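Local coordinates for protein paenibacillus xanthan lyase (Paenibacillus, PDB 6F2P) that probably cleaves the terminal mannosyl-glucuronosyl linkage of xanthan side chains by beta-elimination, at residues A[11-14]-A[15-19]; A[31-34]-A[35-39]; A[322-325]-A[326-330]; A[332-335]-A[336-340]; A[341-344]-A[345-349]. All coordinates share one frame; numbering follows the deposited sequence.

Contact 1: residues A[11-14]-A[15-19]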
loop_
_atom_site.group_PDB
_atom_site.type_symbol
_atom_site.label_atom_id
_atom_site.label_comp_id
_atom_site.label_asym_id
_atom_site.label_seq_id
_atom_site.Cartn_x
_atom_site.Cartn_y
_atom_site.Cartn_z
ATOM N N GLU A 11 42.208 13.146 6.749
ATOM C CA GLU A 11 42.668 12.267 7.819
ATOM C C GLU A 11 41.512 11.495 8.410
ATOM O O GLU A 11 41.650 10.329 8.795
ATOM C CB GLU A 11 43.388 13.065 8.897
ATOM C CG GLU A 11 44.757 13.550 8.459
ATOM C CD GLU A 11 45.320 14.627 9.361
ATOM O OE1 GLU A 11 44.664 14.981 10.365
ATOM O OE2 GLU A 11 46.424 15.124 9.060
ATOM N N LYS A 12 40.363 12.156 8.480
ATOM C CA LYS A 12 39.143 11.517 8.947
ATOM C C LYS A 12 38.758 10.373 8.004
ATOM O O LYS A 12 38.391 9.287 8.450
ATOM C CB LYS A 12 38.030 12.545 9.008
ATOM C CG LYS A 12 36.822 12.117 9.795
ATOM C CD LYS A 12 35.691 13.057 9.465
ATOM C CE LYS A 12 34.570 12.974 10.468
ATOM N NZ LYS A 12 33.751 14.219 10.356
ATOM N N TYR A 13 38.875 10.621 6.700
ATOM C CA TYR A 13 38.497 9.647 5.676
ATOM C C TYR A 13 39.435 8.462 5.683
ATOM O O TYR A 13 38.999 7.310 5.627
ATOM C CB TYR A 13 38.521 10.284 4.284
ATOM C CG TYR A 13 37.921 9.407 3.206
ATOM C CD1 TYR A 13 36.602 8.992 3.294
ATOM C CD2 TYR A 13 38.659 9.012 2.098
ATOM C CE1 TYR A 13 36.032 8.195 2.320
ATOM C CE2 TYR A 13 38.096 8.214 1.110
ATOM C CZ TYR A 13 36.777 7.804 1.231
ATOM O OH TYR A 13 36.185 7.008 0.270
ATOM N N LYS A 14 40.729 8.767 5.736
ATOM C CA LYS A 14 41.758 7.744 5.764
ATOM C C LYS A 14 41.536 6.837 6.962
ATOM O O LYS A 14 41.588 5.612 6.840
ATOM C CB LYS A 14 43.150 8.371 5.804
ATOM C CG LYS A 14 44.268 7.358 5.963
ATOM C CD LYS A 14 45.629 7.975 5.713
ATOM C CE LYS A 14 46.734 7.082 6.254
ATOM N NZ LYS A 14 48.070 7.566 5.819
ATOM N N ALA A 15 41.250 7.437 8.112
ATOM C CA ALA A 15 40.914 6.661 9.303
ATOM C C ALA A 15 39.674 5.758 9.118
ATOM O O ALA A 15 39.572 4.700 9.739
ATOM C CB ALA A 15 40.742 7.576 10.482
ATOM N N MET A 16 38.734 6.158 8.267
ATOM C CA MET A 16 37.615 5.264 7.950
ATOM C C MET A 16 38.113 4.084 7.124
ATOM O O MET A 16 37.678 2.947 7.304
ATOM C CB MET A 16 36.514 5.989 7.176
ATOM C CG MET A 16 35.906 7.181 7.884
ATOM S SD MET A 16 34.864 8.145 6.770
ATOM C CE MET A 16 33.394 7.119 6.704
ATOM N N LEU A 17 39.027 4.369 6.206
ATOM C CA LEU A 17 39.611 3.331 5.370
ATOM C C LEU A 17 40.467 2.330 6.158
ATOM O O LEU A 17 40.326 1.120 5.987
ATOM C CB LEU A 17 40.436 3.960 4.257
ATOM C CG LEU A 17 39.687 4.850 3.269
ATOM C CD1 LEU A 17 40.672 5.401 2.252
ATOM C CD2 LEU A 17 38.599 4.064 2.574
ATOM N N ASN A 18 41.345 2.820 7.029
ATOM C CA ASN A 18 42.313 1.918 7.655
ATOM C C ASN A 18 42.185 1.714 9.166
ATOM O O ASN A 18 42.954 0.958 9.753
ATOM C CB ASN A 18 43.754 2.297 7.281
ATOM C CG ASN A 18 44.211 3.591 7.923
ATOM O OD1 ASN A 18 43.526 4.161 8.773
ATOM N ND2 ASN A 18 45.382 4.060 7.524
ATOM N N GLY A 19 41.231 2.395 9.793
ATOM C CA GLY A 19 40.969 2.187 11.207
ATOM C C GLY A 19 41.666 3.155 12.148
ATOM O O GLY A 19 41.435 3.115 13.361
#

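Contact 2: residues A[31-34]-A[35-39]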
loop_
_atom_site.group_PDB
_atom_site.type_symbol
_atom_site.label_atom_id
_atom_site.label_comp_id
_atom_site.label_asym_id
_atom_site.label_seq_id
_atom_site.Cartn_x
_atom_site.Cartn_y
_atom_site.Cartn_z
ATOM N N ALA A 31 42.638 -8.116 15.002
ATOM C CA ALA A 31 43.783 -8.933 14.585
ATOM C C ALA A 31 43.480 -9.754 13.332
ATOM O O ALA A 31 44.277 -9.795 12.401
ATOM C CB ALA A 31 44.237 -9.837 15.714
ATOM N N ALA A 32 42.320 -10.399 13.316
ATOM C CA ALA A 32 41.892 -11.191 12.177
ATOM C C ALA A 32 41.808 -10.339 10.920
ATOM O O ALA A 32 42.204 -10.775 9.837
ATOM C CB ALA A 32 40.553 -11.816 12.467
ATOM N N ARG A 33 41.299 -9.119 11.064
ATOM C CA ARG A 33 41.147 -8.234 9.914
ATOM C C ARG A 33 42.509 -7.782 9.379
ATOM O O ARG A 33 42.742 -7.764 8.169
ATOM C CB ARG A 33 40.255 -7.042 10.277
ATOM C CG ARG A 33 40.070 -6.016 9.178
ATOM C CD ARG A 33 39.732 -6.653 7.836
ATOM N NE ARG A 33 38.426 -7.292 7.842
ATOM C CZ ARG A 33 37.970 -8.054 6.856
ATOM N NH1 ARG A 33 38.724 -8.266 5.785
ATOM N NH2 ARG A 33 36.766 -8.606 6.945
ATOM N N VAL A 34 43.409 -7.430 10.291
ATOM C CA VAL A 34 44.750 -7.006 9.920
ATOM C C VAL A 34 45.460 -8.093 9.125
ATOM O O VAL A 34 46.028 -7.836 8.059
ATOM C CB VAL A 34 45.580 -6.664 11.165
ATOM C CG1 VAL A 34 47.045 -6.458 10.797
ATOM C CG2 VAL A 34 45.013 -5.434 11.845
ATOM N N ASN A 35 45.416 -9.312 9.643
ATOM C CA ASN A 35 45.954 -10.445 8.912
ATOM C C ASN A 35 45.314 -10.594 7.528
ATOM O O ASN A 35 46.019 -10.685 6.519
ATOM C CB ASN A 35 45.806 -11.733 9.720
ATOM C CG ASN A 35 46.065 -12.974 8.884
ATOM O OD1 ASN A 35 47.195 -13.241 8.480
ATOM N ND2 ASN A 35 45.009 -13.734 8.611
ATOM N N ALA A 36 43.985 -10.592 7.478
ATOM C CA ALA A 36 43.266 -10.695 6.210
ATOM C C ALA A 36 43.717 -9.624 5.219
ATOM O O ALA A 36 43.936 -9.909 4.034
ATOM C CB ALA A 36 41.778 -10.603 6.444
ATOM N N ILE A 37 43.869 -8.401 5.714
ATOM C CA ILE A 37 44.360 -7.292 4.898
ATOM C C ILE A 37 45.763 -7.565 4.366
ATOM O O ILE A 37 46.046 -7.352 3.177
ATOM C CB ILE A 37 44.352 -5.982 5.699
ATOM C CG1 ILE A 37 42.906 -5.535 5.950
ATOM C CG2 ILE A 37 45.138 -4.910 4.984
ATOM C CD1 ILE A 37 42.777 -4.308 6.829
ATOM N N THR A 38 46.635 -8.053 5.246
ATOM C CA THR A 38 48.018 -8.353 4.885
ATOM C C THR A 38 48.093 -9.442 3.817
ATOM O O THR A 38 48.767 -9.286 2.792
ATOM C CB THR A 38 48.823 -8.807 6.109
ATOM O OG1 THR A 38 48.772 -7.793 7.128
ATOM C CG2 THR A 38 50.268 -9.078 5.713
ATOM N N VAL A 39 47.394 -10.547 4.063
ATOM C CA VAL A 39 47.411 -11.680 3.148
ATOM C C VAL A 39 46.927 -11.287 1.752
ATOM O O VAL A 39 47.567 -11.623 0.746
ATOM C CB VAL A 39 46.559 -12.841 3.688
ATOM C CG1 VAL A 39 46.390 -13.923 2.636
ATOM C CG2 VAL A 39 47.189 -13.409 4.942
HETATM O O HOH W 1 42.406 -13.412 9.461
#

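Contact 3: residues A[322-325]-A[326-330]. With CA (calcium ion), chain E.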
loop_
_atom_site.group_PDB
_atom_site.type_symbol
_atom_site.label_atom_id
_atom_site.label_comp_id
_atom_site.label_asym_id
_atom_site.label_seq_id
_atom_site.Cartn_x
_atom_site.Cartn_y
_atom_site.Cartn_z
ATOM N N VAL A 322 21.455 -1.571 17.165
ATOM C CA VAL A 322 22.677 -2.202 16.680
ATOM C C VAL A 322 23.306 -3.102 17.747
ATOM O O VAL A 322 23.764 -4.206 17.441
ATOM C CB VAL A 322 23.694 -1.164 16.153
ATOM C CG1 VAL A 322 25.061 -1.796 15.899
ATOM C CG2 VAL A 322 23.177 -0.545 14.882
ATOM N N LYS A 323 23.310 -2.653 18.998
ATOM C CA LYS A 323 23.845 -3.486 20.070
ATOM C C LYS A 323 23.096 -4.806 20.151
ATOM O O LYS A 323 23.716 -5.870 20.188
ATOM C CB LYS A 323 23.795 -2.777 21.424
ATOM C CG LYS A 323 24.493 -3.557 22.538
ATOM C CD LYS A 323 24.895 -2.659 23.694
ATOM C CE LYS A 323 25.764 -3.412 24.693
ATOM N NZ LYS A 323 26.282 -2.536 25.787
ATOM N N TYR A 324 21.767 -4.717 20.173
ATOM C CA TYR A 324 20.879 -5.879 20.176
ATOM C C TYR A 324 21.279 -6.890 19.117
ATOM O O TYR A 324 21.465 -8.070 19.416
ATOM C CB TYR A 324 19.427 -5.439 19.936
ATOM C CG TYR A 324 18.420 -6.573 19.854
ATOM C CD1 TYR A 324 18.129 -7.354 20.967
ATOM C CD2 TYR A 324 17.747 -6.851 18.672
ATOM C CE1 TYR A 324 17.202 -8.389 20.904
ATOM C CE2 TYR A 324 16.816 -7.884 18.598
ATOM C CZ TYR A 324 16.547 -8.647 19.720
ATOM O OH TYR A 324 15.628 -9.679 19.670
ATOM N N TRP A 325 21.424 -6.415 17.884
ATOM C CA TRP A 325 21.776 -7.281 16.772
ATOM C C TRP A 325 23.193 -7.850 16.877
ATOM O O TRP A 325 23.453 -8.970 16.434
ATOM C CB TRP A 325 21.621 -6.535 15.448
ATOM C CG TRP A 325 20.205 -6.156 15.121
ATOM C CD1 TRP A 325 19.071 -6.883 15.379
ATOM C CD2 TRP A 325 19.770 -4.949 14.473
ATOM N NE1 TRP A 325 17.962 -6.203 14.924
ATOM C CE2 TRP A 325 18.364 -5.014 14.369
ATOM C CE3 TRP A 325 20.433 -3.820 13.974
ATOM C CZ2 TRP A 325 17.615 -3.995 13.782
ATOM C CZ3 TRP A 325 19.689 -2.810 13.395
ATOM C CH2 TRP A 325 18.296 -2.902 13.301
ATOM N N LEU A 326 24.116 -7.080 17.444
ATOM C CA LEU A 326 25.509 -7.522 17.531
ATOM C C LEU A 326 25.646 -8.610 18.577
ATOM O O LEU A 326 26.408 -9.558 18.403
ATOM C CB LEU A 326 26.432 -6.361 17.875
ATOM C CG LEU A 326 26.739 -5.375 16.756
ATOM C CD1 LEU A 326 27.436 -4.141 17.311
ATOM C CD2 LEU A 326 27.602 -6.055 15.715
ATOM N N LEU A 327 24.892 -8.470 19.662
ATOM C CA LEU A 327 24.879 -9.457 20.737
ATOM C C LEU A 327 24.308 -10.794 20.259
ATOM O O LEU A 327 24.640 -11.858 20.790
ATOM C CB LEU A 327 24.060 -8.923 21.918
ATOM C CG LEU A 327 24.680 -7.735 22.653
ATOM C CD1 LEU A 327 23.655 -7.072 23.535
ATOM C CD2 LEU A 327 25.877 -8.183 23.473
ATOM N N LEU A 328 23.439 -10.731 19.258
ATOM C CA LEU A 328 22.834 -11.934 18.717
ATOM C C LEU A 328 23.782 -12.605 17.751
ATOM O O LEU A 328 23.675 -13.804 17.512
ATOM C CB LEU A 328 21.518 -11.604 18.015
ATOM C CG LEU A 328 20.389 -11.176 18.950
ATOM C CD1 LEU A 328 19.200 -10.675 18.164
ATOM C CD2 LEU A 328 19.981 -12.325 19.831
ATOM N N ASP A 329 24.713 -11.823 17.208
ATOM C CA ASP A 329 25.607 -12.287 16.152
ATOM C C ASP A 329 26.767 -13.118 16.704
ATOM O O ASP A 329 27.939 -12.742 16.587
ATOM C CB ASP A 329 26.123 -11.097 15.343
ATOM C CG ASP A 329 26.656 -11.501 13.983
ATOM O OD1 ASP A 329 26.440 -12.670 13.592
ATOM O OD2 ASP A 329 27.272 -10.649 13.297
ATOM N N THR A 330 26.420 -14.261 17.289
ATOM C CA THR A 330 27.372 -15.153 17.943
ATOM C C THR A 330 28.501 -15.638 17.033
ATOM O O THR A 330 29.600 -15.910 17.505
ATOM C CB THR A 330 26.648 -16.376 18.529
ATOM O OG1 THR A 330 26.014 -17.103 17.470
ATOM C CG2 THR A 330 25.587 -15.936 19.527
HETATM CA CA CA E . 25.347 -14.355 12.195
HETATM O O HOH W 2 24.072 -14.387 14.230
HETATM O O HOH W 3 23.993 -12.529 11.500
HETATM O O HOH W 4 24.496 -16.324 10.465
#

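Contact 4: residues A[332-335]-A[336-340]. With CA (calcium ion), chain E.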
loop_
_atom_site.group_PDB
_atom_site.type_symbol
_atom_site.label_atom_id
_atom_site.label_comp_id
_atom_site.label_asym_id
_atom_site.label_seq_id
_atom_site.Cartn_x
_atom_site.Cartn_y
_atom_site.Cartn_z
ATOM N N LYS A 332 29.750 -13.802 14.642
ATOM C CA LYS A 332 30.453 -12.595 14.190
ATOM C C LYS A 332 30.353 -12.286 12.686
ATOM O O LYS A 332 31.330 -11.854 12.060
ATOM C CB LYS A 332 31.918 -12.638 14.645
ATOM C CG LYS A 332 32.060 -12.686 16.161
ATOM C CD LYS A 332 33.507 -12.683 16.601
ATOM C CE LYS A 332 33.597 -12.547 18.109
ATOM N NZ LYS A 332 35.006 -12.559 18.576
ATOM N N THR A 333 29.169 -12.508 12.123
ATOM C CA THR A 333 28.877 -12.115 10.751
ATOM C C THR A 333 29.331 -10.682 10.489
ATOM O O THR A 333 30.074 -10.433 9.541
ATOM C CB THR A 333 27.367 -12.236 10.433
ATOM O OG1 THR A 333 26.930 -13.576 10.677
ATOM C CG2 THR A 333 27.092 -11.874 8.982
ATOM N N PHE A 334 28.893 -9.753 11.340
ATOM C CA PHE A 334 29.269 -8.346 11.202
ATOM C C PHE A 334 30.776 -8.100 11.379
ATOM O O PHE A 334 31.423 -7.543 10.481
ATOM C CB PHE A 334 28.474 -7.457 12.170
ATOM C CG PHE A 334 28.800 -5.983 12.050
ATOM C CD1 PHE A 334 28.151 -5.190 11.125
ATOM C CD2 PHE A 334 29.759 -5.400 12.857
ATOM C CE1 PHE A 334 28.454 -3.849 11.013
ATOM C CE2 PHE A 334 30.067 -4.065 12.741
ATOM C CZ PHE A 334 29.414 -3.289 11.826
ATOM N N LEU A 335 31.326 -8.505 12.527
ATOM C CA LEU A 335 32.737 -8.234 12.857
ATOM C C LEU A 335 33.725 -8.804 11.847
ATOM O O LEU A 335 34.776 -8.211 11.594
ATOM C CB LEU A 335 33.084 -8.707 14.273
ATOM C CG LEU A 335 32.407 -7.875 15.367
ATOM C CD1 LEU A 335 32.496 -8.549 16.717
ATOM C CD2 LEU A 335 33.003 -6.478 15.434
ATOM N N LYS A 336 33.379 -9.938 11.251
ATOM C CA LYS A 336 34.264 -10.572 10.277
ATOM C C LYS A 336 34.132 -9.971 8.883
ATOM O O LYS A 336 34.876 -10.338 7.973
ATOM C CB LYS A 336 33.987 -12.072 10.205
ATOM C CG LYS A 336 34.437 -12.848 11.422
ATOM C CD LYS A 336 33.646 -14.131 11.552
ATOM C CE LYS A 336 34.362 -15.130 12.431
ATOM N NZ LYS A 336 35.590 -15.645 11.759
ATOM N N ALA A 337 33.190 -9.050 8.710
ATOM C CA ALA A 337 32.910 -8.522 7.375
ATOM C C ALA A 337 33.336 -7.070 7.169
ATOM O O ALA A 337 33.668 -6.680 6.063
ATOM C CB ALA A 337 31.437 -8.695 7.034
ATOM N N VAL A 338 33.333 -6.274 8.228
ATOM C CA VAL A 338 33.567 -4.839 8.094
ATOM C C VAL A 338 35.011 -4.424 8.331
ATOM O O VAL A 338 35.864 -5.232 8.712
ATOM C CB VAL A 338 32.699 -4.049 9.078
ATOM C CG1 VAL A 338 31.240 -4.361 8.842
ATOM C CG2 VAL A 338 33.101 -4.382 10.500
ATOM N N SER A 339 35.268 -3.139 8.117
ATOM C CA SER A 339 36.607 -2.591 8.261
ATOM C C SER A 339 36.979 -2.479 9.728
ATOM O O SER A 339 36.121 -2.621 10.614
ATOM C CB SER A 339 36.676 -1.211 7.623
ATOM O OG SER A 339 35.899 -0.286 8.368
ATOM N N ILE A 340 38.256 -2.211 9.982
ATOM C CA ILE A 340 38.746 -2.099 11.346
ATOM C C ILE A 340 38.009 -0.985 12.064
ATOM O O ILE A 340 37.564 -1.158 13.195
ATOM C CB ILE A 340 40.265 -1.861 11.385
ATOM C CG1 ILE A 340 40.993 -3.117 10.903
ATOM C CG2 ILE A 340 40.716 -1.493 12.798
ATOM C CD1 ILE A 340 42.471 -2.924 10.659
HETATM CA CA CA E . 25.347 -14.355 12.195
HETATM O O HOH W 3 23.993 -12.529 11.500
HETATM O O HOH W 4 24.496 -16.324 10.465
HETATM O O HOH W 2 24.072 -14.387 14.230
#

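Contact 5: residues A[341-344]-A[345-349]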
loop_
_atom_site.group_PDB
_atom_site.type_symbol
_atom_site.label_atom_id
_atom_site.label_comp_id
_atom_site.label_asym_id
_atom_site.label_seq_id
_atom_site.Cartn_x
_atom_site.Cartn_y
_atom_site.Cartn_z
ATOM N N ASP A 341 37.860 0.144 11.380
ATOM C CA ASP A 341 37.151 1.296 11.913
ATOM C C ASP A 341 35.802 0.905 12.504
ATOM O O ASP A 341 35.467 1.282 13.632
ATOM C CB ASP A 341 36.933 2.317 10.804
ATOM C CG ASP A 341 36.773 3.712 11.337
ATOM O OD1 ASP A 341 37.361 4.005 12.402
ATOM O OD2 ASP A 341 36.062 4.514 10.697
ATOM N N LEU A 342 35.038 0.136 11.738
ATOM C CA LEU A 342 33.734 -0.314 12.196
ATOM C C LEU A 342 33.834 -1.372 13.286
ATOM O O LEU A 342 32.975 -1.429 14.163
ATOM C CB LEU A 342 32.899 -0.821 11.024
ATOM C CG LEU A 342 32.416 0.318 10.137
ATOM C CD1 LEU A 342 31.963 -0.198 8.791
ATOM C CD2 LEU A 342 31.297 1.058 10.853
ATOM N N ILE A 343 34.875 -2.204 13.237
ATOM C CA ILE A 343 35.103 -3.189 14.288
ATOM C C ILE A 343 35.278 -2.458 15.606
ATOM O O ILE A 343 34.706 -2.832 16.637
ATOM C CB ILE A 343 36.363 -4.003 14.026
ATOM C CG1 ILE A 343 36.182 -4.858 12.774
ATOM C CG2 ILE A 343 36.692 -4.870 15.230
ATOM C CD1 ILE A 343 37.352 -5.718 12.462
ATOM N N ILE A 344 36.059 -1.387 15.554
ATOM C CA ILE A 344 36.304 -0.566 16.723
ATOM C C ILE A 344 35.000 0.030 17.228
ATOM O O ILE A 344 34.666 -0.109 18.409
ATOM C CB ILE A 344 37.303 0.539 16.404
ATOM C CG1 ILE A 344 38.654 -0.082 16.032
ATOM C CG2 ILE A 344 37.450 1.471 17.587
ATOM C CD1 ILE A 344 39.621 0.902 15.427
ATOM N N ALA A 345 34.257 0.669 16.328
ATOM C CA ALA A 345 32.963 1.261 16.672
ATOM C C ALA A 345 32.004 0.215 17.223
ATOM O O ALA A 345 31.361 0.437 18.241
ATOM C CB ALA A 345 32.350 1.953 15.474
ATOM N N ALA A 346 31.922 -0.930 16.555
ATOM C CA ALA A 346 31.007 -1.992 16.961
ATOM C C ALA A 346 31.361 -2.538 18.329
ATOM O O ALA A 346 30.489 -2.722 19.166
ATOM C CB ALA A 346 31.008 -3.117 15.935
ATOM N N ASN A 347 32.642 -2.809 18.550
ATOM C CA ASN A 347 33.075 -3.382 19.821
ATOM C C ASN A 347 32.935 -2.398 20.978
ATOM O O ASN A 347 32.524 -2.774 22.078
ATOM C CB ASN A 347 34.507 -3.922 19.722
ATOM C CG ASN A 347 34.557 -5.363 19.228
ATOM O OD1 ASN A 347 33.623 -6.142 19.442
ATOM N ND2 ASN A 347 35.651 -5.726 18.571
ATOM N N GLN A 348 33.268 -1.137 20.724
ATOM C CA GLN A 348 33.145 -0.101 21.739
ATOM C C GLN A 348 31.702 -0.067 22.219
ATOM O O GLN A 348 31.415 0.048 23.413
ATOM C CB GLN A 348 33.549 1.250 21.149
ATOM C CG GLN A 348 33.759 2.353 22.167
ATOM C CD GLN A 348 32.459 2.978 22.645
ATOM O OE1 GLN A 348 32.395 3.544 23.737
ATOM N NE2 GLN A 348 31.417 2.886 21.824
ATOM N N LEU A 349 30.799 -0.192 21.259
ATOM C CA LEU A 349 29.370 -0.182 21.500
ATOM C C LEU A 349 28.875 -1.361 22.346
ATOM O O LEU A 349 28.075 -1.175 23.254
ATOM C CB LEU A 349 28.651 -0.153 20.156
ATOM C CG LEU A 349 27.138 -0.228 20.145
ATOM C CD1 LEU A 349 26.581 0.915 20.956
ATOM C CD2 LEU A 349 26.683 -0.157 18.714
#

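Contact 1: residues A[11-14]-A[15-19]
Tyr13 is met by two side chains of the next helical turn, Met16 and Leu17, each approaching its ring differently. Met16 runs at about a right angle to the tyrosine and brings SD to 4.0 Å from Tyr13 CD1. Seen from the ring centroid, the sulfur lies 69° off the ring normal, so this Met-aromatic contact is oblique. The bend at Met16 chi3 (77°) turns CE away from the Tyr13 ring, so that SD, not the methyl, makes the contact. Leu17 instead crosses the ring at a slant: its CD1 comes within 4.0 Å of Tyr13 CE2, while CG stands above one face, displaced toward the rim. The same pair is tied through the backbone, Leu17 N donating to Tyr13 O at 3.0 Å.

These i to i+3 and i to i+4 pairings belong to the last turns of helix 4-18, in the N-terminal alpha-helical domain of this lyase family. Met16 also packs on helix 229-244 and Leu17 on helix 123-141, where Tyr13 OH is hydrogen-bonded to Asp136.

Lys14 extends past Asn18, its CE lying 3.5 Å from Asn18 ND2, and its NZ goes on to a hydrogen bond with Leu140 O. At the amide's other end, Asn18 OD1 is hydrogen-bonded to Gly20 N. Gly19, with positive phi (95°), leaves the helix directly after Asn18, although its N still bonds to Ala15 O at 2.8 Å.

Contact 2: residues A[31-34]-A[35-39]
Ala31 O receives the amide of Asn35 at 3.0 Å from N to O, in an almost straight bond whose angle at the hydrogen is 177°. One residue on, Ala32 O serves two partners. It takes the backbone N of Ala36 and also a water, which lies 2.7 Å from Ala32 O and in turn accepts from Asn35 ND2, so that the asparagine amide is bridged back to the preceding turn.

Arg33 pairs with Ile37 in both backbone and side chain: Ile37 N donates to Arg33 O at 2.8 Å. The arginine chain is bent at chi2 (47°) and chi3 (67°), which turns its outer part along the helix toward the following turn. Its CD therefore meets Ile37 CG1 at 3.9 Å, the two side chains crossing at about a right angle, while NH1 passes obliquely by the methyl of Ala36. Arg33 and Ile37 both lean on Ile340 of helix 340-351.

Val34 O is gripped twice, by Thr38 N and by Thr38 OG1, each at 2.9 Å. The hydroxyl comes from above the carbonyl plane, and it is also hydrogen-bonded to Ser89 OG. A valine at Thr38 would probably leave Ser89 without this mate and Val34 O with just the amide of these two donors. In helix 28-46 the polar side chains of Asn35 and Thr38 thus return, by water or directly, to carbonyls already used by the helix, adding side-chain ties to its backbone bonding.

Contact 3: residues A[322-325]-A[326-330]
Leu326 N donates to Val322 O and Leu327 N to Lys323 O, both at 2.9 Å. Asp329, at the centre of an inverse gamma turn, binds a calcium ion through OD1 at 2.4 Å. The carboxylate's second oxygen, OD2, is hydrogen-bonded to Phe334 N, so both oxygens are engaged and the group's rotation is probably fixed. The remaining backbone bonds are weak: Leu328 N reaches Tyr324 O at 3.3 Å, and Trp325 O takes weak bonds from Leu328 N and Asp329 N.

Outward from these, Leu328 lays its CD1 over one face of the Tyr324 ring. The methyl is 3.9 Å from the ring centroid and 21° off the normal, a CH-pi contact displaced toward the CE2 and CZ rim. With CG anti to N (chi1 177°) the tyrosine ring leans toward the following turn, where the Leu328 methyl meets it. Replacing Tyr324 by alanine would probably uncover the Leu328 methyl and open a gap beside the loop residues Ser357 and Arg358. Val322 and Leu326 run side by side, CG1 of the valine 3.6 Å from CD1 of the leucine, and both also pack on helices 292-307 and 340-351. Lys323 passes Leu327 at a slant, then carries NZ to Val355 O.

The arrangement is the C-terminal part of a helix running into a turn that supplies Asp329 to a calcium site, completed by Asp331, Thr333 and three waters.

Contact 4: residues A[332-335]-A[336-340]
Residues 333-335 have helical backbone angles without the regular bonds of a helix; Lys336 N donates to Lys332 O at 2.9 Å, and Phe334 O accepts from both Ala337 N and Val338 N. The two donors on Phe334 O come from different directions: Val338 N, at 3.2 Å, approaches nearly along the C=O axis, whereas Ala337 N lies well above the carbonyl plane, 56° out of it.

Phe334 and Val338 also carry the main side-chain contact. Phe334 holds its CG anti to the backbone N (chi1 -179°), which brings the ring to Val338, whose CG1 lies over one face. That methyl is 3.8 Å from the ring centroid and 20° off the normal, a CH-pi contact set off toward the rim; CG2, the other branch, meets Phe334 CE2 at 3.8 Å. On another side of the turn the aliphatic part of Lys336 folds past Lys332, its CD 3.8 Å from Lys332 CB. The charged end of Lys332 leaves to form a salt bridge with Asp29. Thr333 turns outward, giving OG1 to the calcium ion at 2.3 Å, while its own O lies close to the methyl of Ala337.

The turn forms most of the connection between helices 312-328 and 340-351, and Ser339 takes the N-cap position of the latter. Phe334 and Val338 both pack on Val297 of helix 292-307, and Leu335 reaches Asp29 of helix 28-46 as well as Ala346 and Asn347 of helix 340-351.

Contact 5: residues A[341-344]-A[345-349]
Ile343 and Asn347 lie side by side and point the same way, with Ile343 CG2 3.6 Å from Asn347 ND2. The methyl branch is anti to the backbone N, which directs it up the helix against the amide, while CG1 turns toward the start of the helix. In the backbone of the same pair, Asn347 N donates to Ile343 O at 2.8 Å.

Three other bonds of the same i to i+4 kind run alongside: Ala345 N to Asp341 O at 3.0 Å, Ala346 N to Leu342 O at 2.7 Å and Gln348 N to Ile344 O at 2.9 Å. Their angles at hydrogen fall between 160° and 167°, the mark of regular alpha-helix, here the body of helix 340-351. The side chains of Ala345 and Ala346 are single methyls, Ala346 CB lying close to Leu342 O.

Outside this shell, the small Ala346 accepts Phe334 of the preceding loop and Leu326 of helix 312-328, while Ala345 rests on Ile304 of helix 292-307. Asn347 ND2 has a weak hydrogen bond to Asp27 OD2, which may help to orient the amide. At the helix start, the carboxylate of Asp341 forms a salt bridge with Arg305, and Leu342 packs against the same arginine.

All five contacts are local, each spanning three to five residues, so none closes a long loop; they follow one another in series, none nesting in or crossing another. Contact 1 lies at the end of helix 4-18 and contact 2 in helix 28-46, their centres about 17 Å apart without touching. After a long excursion the chain returns with contact 3 on helix 312-328. Contact 4 forms the connecting turn, sharing one calcium ion with contact 3, and contact 5 continues into helix 340-351. These later pieces fold back on the first two: Asp341 and Ile344 touch 15-19, while Arg33 lies against Ile340 and Ile343. Helices near the N terminus are thus joined to the calcium-bound connection.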